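Local coordinates for fervidolysin (Fervidobacterium pennivorans, PDB 1R6V), which degrades keratin into peptides as a subtilisin-like serine protease, which lets its bacterium grow on native feathers, at residues Pro103-Pro108 / Thr373-Gln378; Gly128-Asn133 / Val366-Gly371; Val218-Gly223 / Thr388-Val393. The protein carries 1 engineered substitution. All blocks are in the same frame, centred on the assembly; numbering follows the deposited sequence.

Contact 1. Residues Pro103-Pro108 / Thr373-Gln378; sequences PTVVKP and TYDYYQ
Thr104 and Gln378 form an antiparallel hydrogen-bonded pair. Thr104 N donates to Gln378 O at 3.0 Å. Gln378 N returns a bond to Thr104 O. Two residues on, Val106 N bonds Tyr376 O at 3.0 Å. Val106 CG1 lies 3.5 Å from Gln378 OE1 and also meets Gln378 CB. Gln378 reaches it with CG anti to the backbone N (chi1 159°) and the chain extended beyond. The side chains of Val105 and Tyr377 diverge at their non-hydrogen-bonded pair, yet Val105 CG2 lies 3.5 Å from Tyr377 CE1. Pro103 CG packs on the same ring at CD2, 3.7 Å away. The Tyr376 ring takes Pro108 CB over one face, a CH-pi contact 3.8 Å from the centroid. Strand 104-105 is the edge of a three-stranded antiparallel sheet, beside 374-378, whose other neighbour is 347-350. It probably belongs to the propeptide, and Pro103 sits close to the probable catalytic Ser381. This is consistent with a propeptide running through the active-site cleft as a substrate would. Water 2 joins Val106 O to Asp375 OD1, which also accepts from Tyr376 N. Further out, Tyr376 OH bonds Glu134, Tyr377 OH bonds Ser199, and the Tyr377 ring stacks with His203.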
loop_
_atom_site.group_PDB
_atom_site.type_symbol
_atom_site.label_atom_id
_atom_site.label_comp_id
_atom_site.label_asym_id
_atom_site.label_seq_id
_atom_site.Cartn_x
_atom_site.Cartn_y
_atom_site.Cartn_z
ATOM N N PRO A 103 15.824 14.426 1.477
ATOM C CA PRO A 103 16.065 15.613 2.304
ATOM C C PRO A 103 16.930 16.594 1.525
ATOM O O PRO A 103 17.655 16.190 0.618
ATOM C CB PRO A 103 16.809 15.047 3.510
ATOM C CG PRO A 103 17.565 13.894 2.941
ATOM C CD PRO A 103 16.563 13.259 1.997
ATOM N N THR A 104 16.849 17.877 1.866
ATOM C CA THR A 104 17.668 18.882 1.193
ATOM C C THR A 104 18.606 19.521 2.211
ATOM O O THR A 104 18.309 19.562 3.400
ATOM C CB THR A 104 16.806 19.971 0.527
ATOM O OG1 THR A 104 15.930 20.556 1.494
ATOM C CG2 THR A 104 15.976 19.371 -0.597
ATOM N N VAL A 105 19.748 20.006 1.748
ATOM C CA VAL A 105 20.711 20.616 2.641
ATOM C C VAL A 105 20.343 22.049 3.001
ATOM O O VAL A 105 19.770 22.782 2.183
ATOM C CB VAL A 105 22.124 20.594 2.012
ATOM C CG1 VAL A 105 23.113 21.393 2.874
ATOM C CG2 VAL A 105 22.597 19.152 1.882
ATOM N N VAL A 106 20.621 22.426 4.248
ATOM C CA VAL A 106 20.388 23.792 4.698
ATOM C C VAL A 106 21.606 24.237 5.495
ATOM O O VAL A 106 22.450 23.421 5.881
ATOM C CB VAL A 106 19.103 23.961 5.573
ATOM C CG1 VAL A 106 17.874 23.520 4.784
ATOM C CG2 VAL A 106 19.233 23.191 6.891
ATOM N N LYS A 107 21.713 25.543 5.723
ATOM C CA LYS A 107 22.837 26.082 6.475
ATOM C C LYS A 107 22.582 26.046 7.968
ATOM O O LYS A 107 21.435 26.022 8.411
ATOM C CB LYS A 107 23.086 27.540 6.080
ATOM C CG LYS A 107 23.497 27.748 4.645
ATOM C CD LYS A 107 24.879 27.201 4.361
ATOM C CE LYS A 107 25.294 27.536 2.930
ATOM N NZ LYS A 107 26.650 27.034 2.596
ATOM N N PRO A 108 23.651 26.027 8.766
ATOM C CA PRO A 108 23.428 26.014 10.211
ATOM C C PRO A 108 22.731 27.306 10.603
ATOM O O PRO A 108 22.831 28.318 9.901
ATOM C CB PRO A 108 24.841 25.913 10.795
ATOM C CG PRO A 108 25.747 26.363 9.655
ATOM C CD PRO A 108 25.070 25.795 8.444
ATOM N N THR A 373 32.059 13.091 9.433
ATOM C CA THR A 373 31.405 14.049 8.540
ATOM C C THR A 373 29.949 14.244 8.929
ATOM O O THR A 373 29.255 13.282 9.235
ATOM C CB THR A 373 31.470 13.565 7.091
ATOM O OG1 THR A 373 31.118 12.170 7.041
ATOM C CG2 THR A 373 32.897 13.742 6.540
ATOM N N TYR A 374 29.491 15.491 8.897
ATOM C CA TYR A 374 28.121 15.817 9.287
ATOM C C TYR A 374 27.529 16.832 8.340
ATOM O O TYR A 374 28.254 17.507 7.620
ATOM C CB TYR A 374 28.110 16.449 10.683
ATOM C CG TYR A 374 28.651 15.551 11.759
ATOM C CD1 TYR A 374 30.024 15.383 11.939
ATOM C CD2 TYR A 374 27.779 14.815 12.562
ATOM C CE1 TYR A 374 30.515 14.493 12.884
ATOM C CE2 TYR A 374 28.252 13.927 13.505
ATOM C CZ TYR A 374 29.619 13.763 13.661
ATOM O OH TYR A 374 30.075 12.847 14.570
ATOM N N ASP A 375 26.207 16.942 8.349
ATOM C CA ASP A 375 25.547 17.947 7.527
ATOM C C ASP A 375 24.185 18.249 8.111
ATOM O O ASP A 375 23.620 17.451 8.874
ATOM C CB ASP A 375 25.389 17.504 6.057
ATOM C CG ASP A 375 25.491 18.681 5.084
ATOM O OD1 ASP A 375 25.363 19.840 5.552
ATOM O OD2 ASP A 375 25.692 18.445 3.862
ATOM N N TYR A 376 23.665 19.408 7.740
ATOM C CA TYR A 376 22.360 19.870 8.196
ATOM C C TYR A 376 21.340 19.643 7.080
ATOM O O TYR A 376 21.496 20.161 5.979
ATOM C CB TYR A 376 22.389 21.371 8.523
ATOM C CG TYR A 376 23.411 21.781 9.556
ATOM C CD1 TYR A 376 24.739 21.957 9.193
ATOM C CD2 TYR A 376 23.055 21.996 10.886
ATOM C CE1 TYR A 376 25.694 22.336 10.112
ATOM C CE2 TYR A 376 24.022 22.381 11.831
ATOM C CZ TYR A 376 25.336 22.544 11.421
ATOM O OH TYR A 376 26.321 22.900 12.310
ATOM N N TYR A 377 20.289 18.888 7.381
ATOM C CA TYR A 377 19.249 18.594 6.406
ATOM C C TYR A 377 17.886 19.101 6.865
ATOM O O TYR A 377 17.667 19.397 8.046
ATOM C CB TYR A 377 19.112 17.079 6.192
ATOM C CG TYR A 377 20.229 16.400 5.432
ATOM C CD1 TYR A 377 21.275 17.126 4.865
ATOM C CD2 TYR A 377 20.213 15.019 5.258
ATOM C CE1 TYR A 377 22.288 16.490 4.131
ATOM C CE2 TYR A 377 21.212 14.369 4.538
ATOM C CZ TYR A 377 22.246 15.105 3.976
ATOM O OH TYR A 377 23.246 14.459 3.268
ATOM N N GLN A 378 16.964 19.158 5.914
ATOM C CA GLN A 378 15.597 19.554 6.185
ATOM C C GLN A 378 14.706 18.611 5.387
ATOM O O GLN A 378 15.108 18.109 4.337
ATOM C CB GLN A 378 15.388 21.000 5.744
ATOM C CG GLN A 378 13.970 21.407 5.496
ATOM C CD GLN A 378 13.904 22.609 4.554
ATOM O OE1 GLN A 378 14.422 23.675 4.864
ATOM N NE2 GLN A 378 13.270 22.432 3.398
HETATM O O HOH W 1 13.069 19.628 1.557
HETATM O O HOH W 2 25.118 22.569 5.524
#

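Contact 2. Residues Gly128-Asn133 / Val366-Gly371; sequences GEELSN and VPATNG. With CA (calcium ion), chain B.
A type I beta turn from Glu129 to Ser132 begins with a calcium ligand, Glu129, and its corner residues Glu130 and Leu131 reach the loop 366-371. Glu130 grips Thr369 with both carboxylate oxygens. OE1 takes the backbone N of Thr369 at 2.8 Å, on the syn side but 35° out of the carboxylate plane. OE2 takes Thr369 OG1 at 2.7 Å through its syn lone pair. CG lies between the backbone N and carbonyl carbon (chi1 66°), and the chain then runs extended to reach across. Leu131 supplies the apolar half. Its CD1 presses on Val366 CG1 at 3.5 Å, a tight pair, while CD2 meets Pro367 CG at 3.7 Å. Glu129 OE1 binds calcium at 2.4 Å, together with carboxylate oxygens of Asp171 and Asp213 and the backbone carbonyls of Lys211, Lys215 and Ile217. The metal-binding loop joins in: Gly216 N bonds Glu130 OE1, and Lys215 NZ bonds Thr369 OG1. With an alanine in place of Glu130, Thr369 N, Thr369 OG1 and Gly216 N would probably lose this acceptor and the polar tie would weaken. Accepting from Thr369 and Gly216, the carboxylate links loop 366-371 to the calcium-binding loop, and nearby Lys215 is likely to favour its negative charge.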
loop_
_atom_site.group_PDB
_atom_site.type_symbol
_atom_site.label_atom_id
_atom_site.label_comp_id
_atom_site.label_asym_id
_atom_site.label_seq_id
_atom_site.Cartn_x
_atom_site.Cartn_y
_atom_site.Cartn_z
ATOM N N GLY A 128 25.966 16.221 26.632
ATOM C CA GLY A 128 27.274 15.611 26.832
ATOM C C GLY A 128 28.206 15.537 25.630
ATOM O O GLY A 128 29.397 15.241 25.776
ATOM N N GLU A 129 27.671 15.807 24.444
ATOM C CA GLU A 129 28.446 15.750 23.203
ATOM C C GLU A 129 28.911 17.140 22.800
ATOM O O GLU A 129 28.218 18.122 23.054
ATOM C CB GLU A 129 27.585 15.188 22.072
ATOM C CG GLU A 129 26.756 14.001 22.492
ATOM C CD GLU A 129 27.600 12.814 22.861
ATOM O OE1 GLU A 129 27.960 12.048 21.941
ATOM O OE2 GLU A 129 27.915 12.648 24.067
ATOM N N GLU A 130 30.056 17.209 22.134
ATOM C CA GLU A 130 30.597 18.491 21.718
ATOM C C GLU A 130 29.660 19.295 20.818
ATOM O O GLU A 130 29.723 20.519 20.810
ATOM C CB GLU A 130 31.941 18.287 21.029
ATOM C CG GLU A 130 31.841 17.546 19.726
ATOM C CD GLU A 130 33.174 16.989 19.278
ATOM O OE1 GLU A 130 33.187 16.239 18.286
ATOM O OE2 GLU A 130 34.215 17.301 19.918
ATOM N N LEU A 131 28.786 18.625 20.065
ATOM C CA LEU A 131 27.866 19.348 19.191
ATOM C C LEU A 131 26.458 19.505 19.765
ATOM O O LEU A 131 25.541 19.925 19.056
ATOM C CB LEU A 131 27.794 18.669 17.811
ATOM C CG LEU A 131 29.158 18.503 17.117
ATOM C CD1 LEU A 131 28.967 17.808 15.767
ATOM C CD2 LEU A 131 29.835 19.874 16.938
ATOM N N SER A 132 26.293 19.203 21.054
ATOM C CA SER A 132 24.987 19.305 21.711
ATOM C C SER A 132 24.269 20.620 21.468
ATOM O O SER A 132 23.046 20.647 21.335
ATOM C CB SER A 132 25.117 19.155 23.230
ATOM O OG SER A 132 25.647 17.910 23.607
ATOM N N ASN A 133 25.021 21.717 21.436
ATOM C CA ASN A 133 24.384 23.024 21.278
ATOM C C ASN A 133 23.587 23.160 19.993
ATOM O O ASN A 133 22.666 23.973 19.902
ATOM C CB ASN A 133 25.425 24.150 21.340
ATOM C CG ASN A 133 26.343 24.163 20.130
ATOM O OD1 ASN A 133 27.139 23.245 19.928
ATOM N ND2 ASN A 133 26.225 25.201 19.310
ATOM N N VAL A 366 31.439 22.051 10.579
ATOM C CA VAL A 366 31.013 21.389 11.812
ATOM C C VAL A 366 32.234 21.081 12.677
ATOM O O VAL A 366 33.098 20.295 12.293
ATOM C CB VAL A 366 30.238 20.089 11.498
ATOM C CG1 VAL A 366 29.800 19.406 12.795
ATOM C CG2 VAL A 366 29.019 20.416 10.646
ATOM N N PRO A 367 32.312 21.697 13.866
ATOM C CA PRO A 367 33.438 21.505 14.785
ATOM C C PRO A 367 33.537 20.160 15.517
ATOM O O PRO A 367 33.731 20.122 16.734
ATOM C CB PRO A 367 33.296 22.692 15.736
ATOM C CG PRO A 367 31.799 22.836 15.857
ATOM C CD PRO A 367 31.312 22.629 14.428
ATOM N N ALA A 368 33.413 19.060 14.779
ATOM C CA ALA A 368 33.525 17.721 15.375
ATOM C C ALA A 368 35.008 17.387 15.564
ATOM O O ALA A 368 35.853 17.847 14.797
ATOM C CB ALA A 368 32.868 16.671 14.463
ATOM N N THR A 369 35.332 16.589 16.574
ATOM C CA THR A 369 36.734 16.250 16.795
ATOM C C THR A 369 36.987 14.752 16.670
ATOM O O THR A 369 37.995 14.242 17.155
ATOM C CB THR A 369 37.221 16.733 18.183
ATOM O OG1 THR A 369 36.487 16.068 19.213
ATOM C CG2 THR A 369 37.030 18.233 18.326
ATOM N N ASN A 370 36.081 14.050 15.997
ATOM C CA ASN A 370 36.217 12.608 15.840
ATOM C C ASN A 370 36.534 12.193 14.415
ATOM O O ASN A 370 36.537 11.002 14.097
ATOM C CB ASN A 370 34.937 11.911 16.307
ATOM C CG ASN A 370 33.708 12.416 15.589
ATOM O OD1 ASN A 370 33.801 13.240 14.678
ATOM N ND2 ASN A 370 32.540 11.926 15.997
ATOM N N GLY A 371 36.812 13.178 13.568
ATOM C CA GLY A 371 37.122 12.907 12.179
ATOM C C GLY A 371 35.898 12.556 11.349
ATOM O O GLY A 371 36.021 12.212 10.178
HETATM CA CA CA B . 28.434 11.116 19.813
#

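Contact 3. Residues Val218-Gly223 / Thr388-Val393; sequences VGVAPG and TGVVAV
Val220 and Ala221 sit against helix 380-397 and supply all of the buried surface on the loop side. Val220 packs mainly on the helix backbone. Its CG1 lies 3.5 Å from Gly389 C and 3.7 Å from Val390 N. With CG1 anti to the backbone N (chi1 171°), this methyl is turned onto the peptide between Gly389 and Val390. The approach is close, with Val220 CA and Gly389 CA 5.1 Å apart. A CB on Gly389 would fall 2.6 Å from Val220 CB, a clash, so the glycine is what lets the valine in. Helix 380-397, with the probable charge-relay serine Ser381 near its start, packs against the central parallel sheet of the subtilisin fold, where Thr388 and Ala392 both touch Val158 of strand 157-162. Residues 218-223 end the connection from helix 200-209 to strand 225-230, which is parallel to 157-162 in that sheet, a beta-alpha-beta crossover. Ala221 CB fits one turn further along the helix. It meets Val393 CG2 at 3.7 Å and Ala392 CB at 4.0 Å. It also lies 3.7 Å from Gly389 O, which accepts the helix bond from Val393 N. Val393 CG2 touches the Val220 carbonyl as well, 3.7 Å from its O. That carbonyl is not left to carbon contacts alone: Trp148 NE1 hydrogen-bonds to it.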
loop_
_atom_site.group_PDB
_atom_site.type_symbol
_atom_site.label_atom_id
_atom_site.label_comp_id
_atom_site.label_asym_id
_atom_site.label_seq_id
_atom_site.Cartn_x
_atom_site.Cartn_y
_atom_site.Cartn_z
ATOM N N VAL A 218 24.420 13.040 19.180
ATOM C CA VAL A 218 23.929 11.870 19.896
ATOM C C VAL A 218 22.496 11.692 19.407
ATOM O O VAL A 218 21.829 12.669 19.069
ATOM C CB VAL A 218 23.995 12.065 21.444
ATOM C CG1 VAL A 218 23.234 13.307 21.858
ATOM C CG2 VAL A 218 23.449 10.811 22.160
ATOM N N GLY A 219 22.050 10.443 19.304
ATOM C CA GLY A 219 20.705 10.180 18.824
ATOM C C GLY A 219 19.649 10.325 19.902
ATOM O O GLY A 219 19.967 10.518 21.068
ATOM N N VAL A 220 18.393 10.273 19.487
ATOM C CA VAL A 220 17.258 10.351 20.400
ATOM C C VAL A 220 17.291 9.137 21.337
ATOM O O VAL A 220 16.950 9.235 22.520
ATOM C CB VAL A 220 15.935 10.315 19.610
ATOM C CG1 VAL A 220 14.769 10.182 20.558
ATOM C CG2 VAL A 220 15.799 11.591 18.755
ATOM N N ALA A 221 17.702 8.005 20.775
ATOM C CA ALA A 221 17.771 6.719 21.474
ATOM C C ALA A 221 19.193 6.158 21.375
ATOM O O ALA A 221 19.451 5.201 20.645
ATOM C CB ALA A 221 16.766 5.742 20.836
ATOM N N PRO A 222 20.135 6.738 22.131
ATOM C CA PRO A 222 21.520 6.260 22.080
ATOM C C PRO A 222 21.728 4.824 22.545
ATOM O O PRO A 222 22.784 4.248 22.318
ATOM C CB PRO A 222 22.276 7.277 22.925
ATOM C CG PRO A 222 21.235 7.762 23.903
ATOM C CD PRO A 222 19.977 7.857 23.075
ATOM N N GLY A 223 20.714 4.246 23.169
ATOM C CA GLY A 223 20.849 2.869 23.626
ATOM C C GLY A 223 20.410 1.846 22.591
ATOM O O GLY A 223 20.723 0.651 22.705
ATOM N N THR A 388 10.878 7.858 15.255
ATOM C CA THR A 388 11.347 6.479 15.377
ATOM C C THR A 388 12.202 6.344 16.639
ATOM O O THR A 388 12.125 5.340 17.365
ATOM C CB THR A 388 12.144 6.059 14.112
ATOM O OG1 THR A 388 11.244 6.030 12.997
ATOM C CG2 THR A 388 12.749 4.674 14.262
ATOM N N GLY A 389 13.004 7.369 16.919
ATOM C CA GLY A 389 13.833 7.359 18.115
ATOM C C GLY A 389 12.988 7.394 19.386
ATOM O O GLY A 389 13.276 6.709 20.370
ATOM N N VAL A 390 11.937 8.205 19.377
ATOM C CA VAL A 390 11.062 8.284 20.532
ATOM C C VAL A 390 10.409 6.916 20.750
ATOM O O VAL A 390 10.323 6.438 21.873
ATOM C CB VAL A 390 9.975 9.367 20.340
ATOM C CG1 VAL A 390 8.901 9.249 21.434
ATOM C CG2 VAL A 390 10.623 10.756 20.419
ATOM N N VAL A 391 9.939 6.291 19.670
ATOM C CA VAL A 391 9.327 4.965 19.796
ATOM C C VAL A 391 10.311 3.957 20.404
ATOM O O VAL A 391 9.941 3.131 21.251
ATOM C CB VAL A 391 8.840 4.431 18.405
ATOM C CG1 VAL A 391 8.342 2.967 18.522
ATOM C CG2 VAL A 391 7.694 5.305 17.896
ATOM N N ALA A 392 11.564 3.989 19.957
ATOM C CA ALA A 392 12.549 3.057 20.490
ATOM C C ALA A 392 12.725 3.221 22.001
ATOM O O ALA A 392 12.850 2.228 22.719
ATOM C CB ALA A 392 13.896 3.234 19.772
ATOM N N VAL A 393 12.752 4.464 22.473
ATOM C CA VAL A 393 12.889 4.726 23.915
ATOM C C VAL A 393 11.637 4.201 24.640
ATOM O O VAL A 393 11.731 3.534 25.678
ATOM C CB VAL A 393 13.114 6.262 24.185
ATOM C CG1 VAL A 393 13.181 6.547 25.701
ATOM C CG2 VAL A 393 14.447 6.695 23.549
#

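All three contacts lie on the same side of the chain's centre, their centres about 15 to 20 Å apart. Along the chain, contact 2 is nested inside the loop closed by contact 1, and contact 3 alternates with both. Loop 366-371 leads into strand 374-378, and helix 380-397 follows. Contacts 1 and 2 touch where Tyr374 packs on Ala368 and Val366, and Tyr376 on Val366. Contacts 2 and 3 meet where Glu129, a calcium ligand, packs on Val218. Contacts 1 and 3 do not touch, but Ser381 falls between their second segments in the sequence. The probable propeptide strand, the calcium site and the helix carrying Ser381 thus lie close together in the subtilisin-like domain.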